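PDB 3PRN: porin from Rhodobacter blasticus, which forms, as a homotrimer, channels across the outer membrane that let small hydrophilic solutes up to about 0.6 kDa diffuse passively. Local coordinates for residues A[39-42]-A[43-47]; A[72-76]-A[77-81]. The protein carries 1 engineered substitution. All blocks are in the same frame, centred on the assembly; numbering follows the deposited sequence. Where two conformers were deposited one is given.

Both contacts are turns between neighbouring strands of the 16-stranded antiparallel porin barrel, and they come in series along the chain. Contact 1 turns strand 25-39 into strand 46-56; contact 2, further on, is the tight hairpin between strands 70-75 and 78-83. Because strands 46-56 and 70-75 lie side by side in the sheet, the two centres are only 10 Å apart. They touch directly: Thr46 N probably hydrogen-bonds to Ser74 O at 2.9 Å, and Gly44 O lies against Tyr75 CD1. The two turns thus sit next to each other at one end of the barrel, where short connections pass the chain between successive wall strands.

Contact 1. Residues A[39-42]-A[43-47]; sequences TETD and QGVTF
Thr41 reaches past the turn it begins to Val45, its hydroxyl OG1 giving a hydrogen bond of 2.7 Å to Val45 O. The bond lies in the carbonyl plane, on a lone pair. With OG1 between the backbone N and the carbonyl carbon (chi1 61°), the hydroxyl is directed at the returning chain. The same carbonyl also accepts a weak bond from a water, which in turn takes the N-H of Thr41 at 3.1 Å and meets Thr46 OG1, so one water serves both arms of the loop. Residues Thr41 to Gly44 form a type I turn closed by Gly44 N to Thr41 O (3.0 Å), the donor standing well above the carbonyl plane. Gly44 has a positive phi (88°) at which a side chain would be jammed against the preceding carbonyl oxygen. At the head of the turn, the side chains of Asp42 and Gln43 lie alongside each other, and Gln43 NE2 donates to Asp42 OD1 at 2.9 Å, with a bent N-H...O angle and the carboxylate and amide planes 68° apart. A valine in place of Thr41 would probably cost Val45 O its hydroxyl donor, the weak water bond being a poor substitute. Beyond the turn, Thr39 and Phe47 form an antiparallel hydrogen-bonded pair, Thr39 N to Phe47 O at 2.8 Å and Phe47 N to Thr39 O at 2.9 Å. Thr39 OG1 is satisfied by Asp288 O of the second subunit, and the Phe47 ring meets that of Phe287 there. The loop thus joins strand 25-39 to strand 46-56, with strand 70-75 alongside the latter and the second subunit packed against Thr39, Val45 and Phe47.

Contact 2. Residues A[72-76]-A[77-81]; sequences WTSYN and GVTVS
Ser74 OG and Thr79 OG1 meet at 2.8 Å, a hydrogen bond in which either hydroxyl could be the donor. Both oxygens stand anti to their own carbonyl carbons (chi1 -67° and -59°), which turns them towards each other across a non-hydrogen-bonded pair, while Thr79 CG2 lies close beside Ser74 OG. Trp72 and Ser81 make the next such pair on this face, touching through CB and CB at 3.9 Å; the indole leads away, with Thr79 CG2 placed obliquely to it, and the side chain also touches Lys50 of strand 46-56. The other face carries Thr73 beside Val80, pointing the same way, and then Tyr75 and Val78. Between the faces run paired backbone bonds: Thr73 N to Val80 O and Val80 N to Thr73 O, both 2.8 Å and nearly straight onto their carbonyls, then Tyr75 N to Val78 O at 2.9 Å. The last bond, Val78 N to Tyr75 O, closes a type I' turn, and here the donor rises above the carbonyl plane. Asn76 and Gly77 fill the turn's two middle positions, both with positive phi, and at Gly77 a CB would clash with Asn76 O. Asn76 OD1 lies over one face of the Tyr75 ring, towards its rim. The chemistry is thus that of a two-residue beta hairpin held by four backbone bonds, while Ser74 and Thr79 also bond to the neighbouring strands. Hydroxyls pair on the Ser74 face; on the other, Thr73 packs on Phe10 of the second subunit, and a bound detergent near Val80 is consistent with lipid there.

Contact 1. Residues A[39-42]-A[43-47]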
# COMPACT_ATOMS: atom_id res chain seq x y z
N THR A 39 -5.12 -0.78 -20.07
CA THR A 39 -5.07 -1.80 -21.10
C THR A 39 -5.62 -1.10 -22.36
O THR A 39 -6.80 -0.74 -22.40
CB THR A 39 -5.99 -2.99 -20.73
OG1 THR A 39 -5.64 -3.48 -19.40
CG2 THR A 39 -5.83 -4.13 -21.72
N GLU A 40 -4.77 -0.90 -23.33
CA GLU A 40 -5.19 -0.28 -24.60
C GLU A 40 -5.55 -1.40 -25.56
O GLU A 40 -5.10 -2.57 -25.37
CB GLU A 40 -3.97 0.51 -25.11
CG GLU A 40 -3.79 1.76 -24.22
CD GLU A 40 -2.50 2.49 -24.55
OE1 GLU A 40 -1.77 2.17 -25.53
OE2 GLU A 40 -2.18 3.46 -23.78
N THR A 41 -6.46 -1.21 -26.51
CA THR A 41 -6.85 -2.26 -27.42
C THR A 41 -6.74 -1.68 -28.87
O THR A 41 -6.81 -0.48 -29.05
CB THR A 41 -8.28 -2.78 -27.27
OG1 THR A 41 -9.22 -1.71 -27.50
CG2 THR A 41 -8.51 -3.31 -25.83
N ASP A 42 -6.65 -2.56 -29.85
CA ASP A 42 -6.51 -2.03 -31.22
C ASP A 42 -7.86 -1.53 -31.71
O ASP A 42 -7.88 -0.85 -32.73
CB ASP A 42 -5.78 -2.98 -32.11
CG ASP A 42 -6.43 -4.33 -32.24
OD1 ASP A 42 -7.65 -4.50 -32.01
OD2 ASP A 42 -5.72 -5.29 -32.55
N GLN A 43 -8.93 -1.82 -30.98
CA GLN A 43 -10.24 -1.35 -31.38
C GLN A 43 -10.37 0.11 -30.94
O GLN A 43 -11.37 0.77 -31.20
CB GLN A 43 -11.32 -2.19 -30.67
CG GLN A 43 -11.03 -3.68 -30.78
CD GLN A 43 -11.25 -4.17 -32.20
OE1 GLN A 43 -12.24 -3.78 -32.82
NE2 GLN A 43 -10.39 -4.99 -32.76
N GLY A 44 -9.39 0.65 -30.19
CA GLY A 44 -9.51 2.04 -29.75
C GLY A 44 -10.26 2.20 -28.40
O GLY A 44 -10.65 3.34 -28.06
N VAL A 45 -10.60 1.12 -27.72
CA VAL A 45 -11.26 1.19 -26.41
C VAL A 45 -10.17 1.06 -25.35
O VAL A 45 -9.42 0.09 -25.45
CB VAL A 45 -12.25 0.03 -26.22
CG1 VAL A 45 -12.98 0.17 -24.87
CG2 VAL A 45 -13.26 0.10 -27.38
N THR A 46 -10.03 1.98 -24.43
CA THR A 46 -9.03 1.85 -23.38
C THR A 46 -9.76 1.46 -22.08
O THR A 46 -10.83 2.00 -21.81
CB THR A 46 -8.33 3.21 -23.16
OG1 THR A 46 -7.58 3.47 -24.35
CG2 THR A 46 -7.35 3.14 -21.99
N PHE A 47 -9.20 0.56 -21.30
CA PHE A 47 -9.69 0.17 -20.00
C PHE A 47 -8.66 0.63 -18.96
O PHE A 47 -7.46 0.56 -19.22
CB PHE A 47 -9.93 -1.32 -19.80
CG PHE A 47 -10.99 -1.84 -20.75
CD1 PHE A 47 -10.66 -2.14 -22.06
CD2 PHE A 47 -12.31 -2.02 -20.30
CE1 PHE A 47 -11.66 -2.61 -22.92
CE2 PHE A 47 -13.27 -2.51 -21.15
CZ PHE A 47 -12.95 -2.80 -22.48
O HOH W 1 -6.99 1.79 -26.71

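Contact 2. Residues A[72-76]-A[77-81]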
# COMPACT_ATOMS: atom_id res chain seq x y z
N TRP A 72 -12.52 2.52 -15.39
CA TRP A 72 -13.14 3.26 -16.50
C TRP A 72 -12.91 2.55 -17.82
O TRP A 72 -12.03 1.71 -17.98
CB TRP A 72 -12.62 4.68 -16.56
CG TRP A 72 -11.19 4.83 -16.98
CD1 TRP A 72 -10.68 4.90 -18.27
CD2 TRP A 72 -10.05 4.94 -16.10
NE1 TRP A 72 -9.31 5.03 -18.23
CE2 TRP A 72 -8.90 5.06 -16.91
CE3 TRP A 72 -9.92 4.93 -14.71
CZ2 TRP A 72 -7.63 5.18 -16.39
CZ3 TRP A 72 -8.63 5.05 -14.19
CH2 TRP A 72 -7.51 5.17 -15.03
N THR A 73 -13.75 2.96 -18.81
CA THR A 73 -13.63 2.51 -20.17
C THR A 73 -13.83 3.77 -21.04
O THR A 73 -14.79 4.52 -20.72
CB THR A 73 -14.66 1.46 -20.61
OG1 THR A 73 -15.94 2.09 -20.77
CG2 THR A 73 -14.81 0.38 -19.54
N SER A 74 -12.92 4.04 -21.94
CA SER A 74 -12.95 5.20 -22.80
C SER A 74 -12.95 4.80 -24.27
O SER A 74 -12.26 3.86 -24.67
CB SER A 74 -11.71 6.11 -22.78
OG SER A 74 -11.60 6.75 -21.51
N TYR A 75 -13.71 5.55 -25.02
CA TYR A 75 -13.85 5.33 -26.46
C TYR A 75 -14.40 6.59 -27.13
O TYR A 75 -15.46 7.06 -26.74
CB TYR A 75 -14.82 4.18 -26.70
CG TYR A 75 -15.02 3.90 -28.18
CD1 TYR A 75 -13.92 3.53 -28.96
CD2 TYR A 75 -16.29 4.01 -28.76
CE1 TYR A 75 -14.09 3.27 -30.32
CE2 TYR A 75 -16.45 3.75 -30.12
CZ TYR A 75 -15.35 3.38 -30.90
OH TYR A 75 -15.51 3.13 -32.22
N ASN A 76 -13.64 7.13 -28.04
CA ASN A 76 -14.07 8.27 -28.86
C ASN A 76 -14.52 9.47 -28.05
O ASN A 76 -15.63 9.99 -28.37
CB ASN A 76 -15.31 7.80 -29.65
CG ASN A 76 -15.09 7.43 -31.12
OD1 ASN A 76 -14.19 6.65 -31.43
ND2 ASN A 76 -15.89 7.94 -32.03
N GLY A 77 -13.74 9.90 -27.07
CA GLY A 77 -14.17 11.10 -26.31
C GLY A 77 -15.16 10.76 -25.20
O GLY A 77 -15.56 11.64 -24.41
N VAL A 78 -15.72 9.57 -25.14
CA VAL A 78 -16.67 9.22 -24.09
C VAL A 78 -15.95 8.36 -23.03
O VAL A 78 -15.24 7.41 -23.37
CB VAL A 78 -17.86 8.40 -24.64
CG1 VAL A 78 -18.82 8.05 -23.53
CG2 VAL A 78 -18.60 9.20 -25.72
N THR A 79 -16.15 8.66 -21.78
CA THR A 79 -15.56 7.86 -20.69
C THR A 79 -16.65 7.46 -19.71
O THR A 79 -17.49 8.27 -19.29
CB THR A 79 -14.42 8.56 -19.99
OG1 THR A 79 -13.36 8.88 -20.89
CG2 THR A 79 -13.80 7.69 -18.87
N VAL A 80 -16.72 6.15 -19.42
CA VAL A 80 -17.66 5.65 -18.44
C VAL A 80 -16.81 5.13 -17.27
O VAL A 80 -15.86 4.39 -17.54
CB VAL A 80 -18.56 4.55 -18.97
CG1 VAL A 80 -19.56 4.12 -17.90
CG2 VAL A 80 -19.38 5.02 -20.17
N SER A 81 -17.09 5.53 -16.07
CA SER A 81 -16.36 5.15 -14.87
C SER A 81 -17.30 4.59 -13.83
O SER A 81 -18.49 4.90 -13.75
CB SER A 81 -15.46 6.27 -14.33
OG SER A 81 -16.25 7.38 -14.05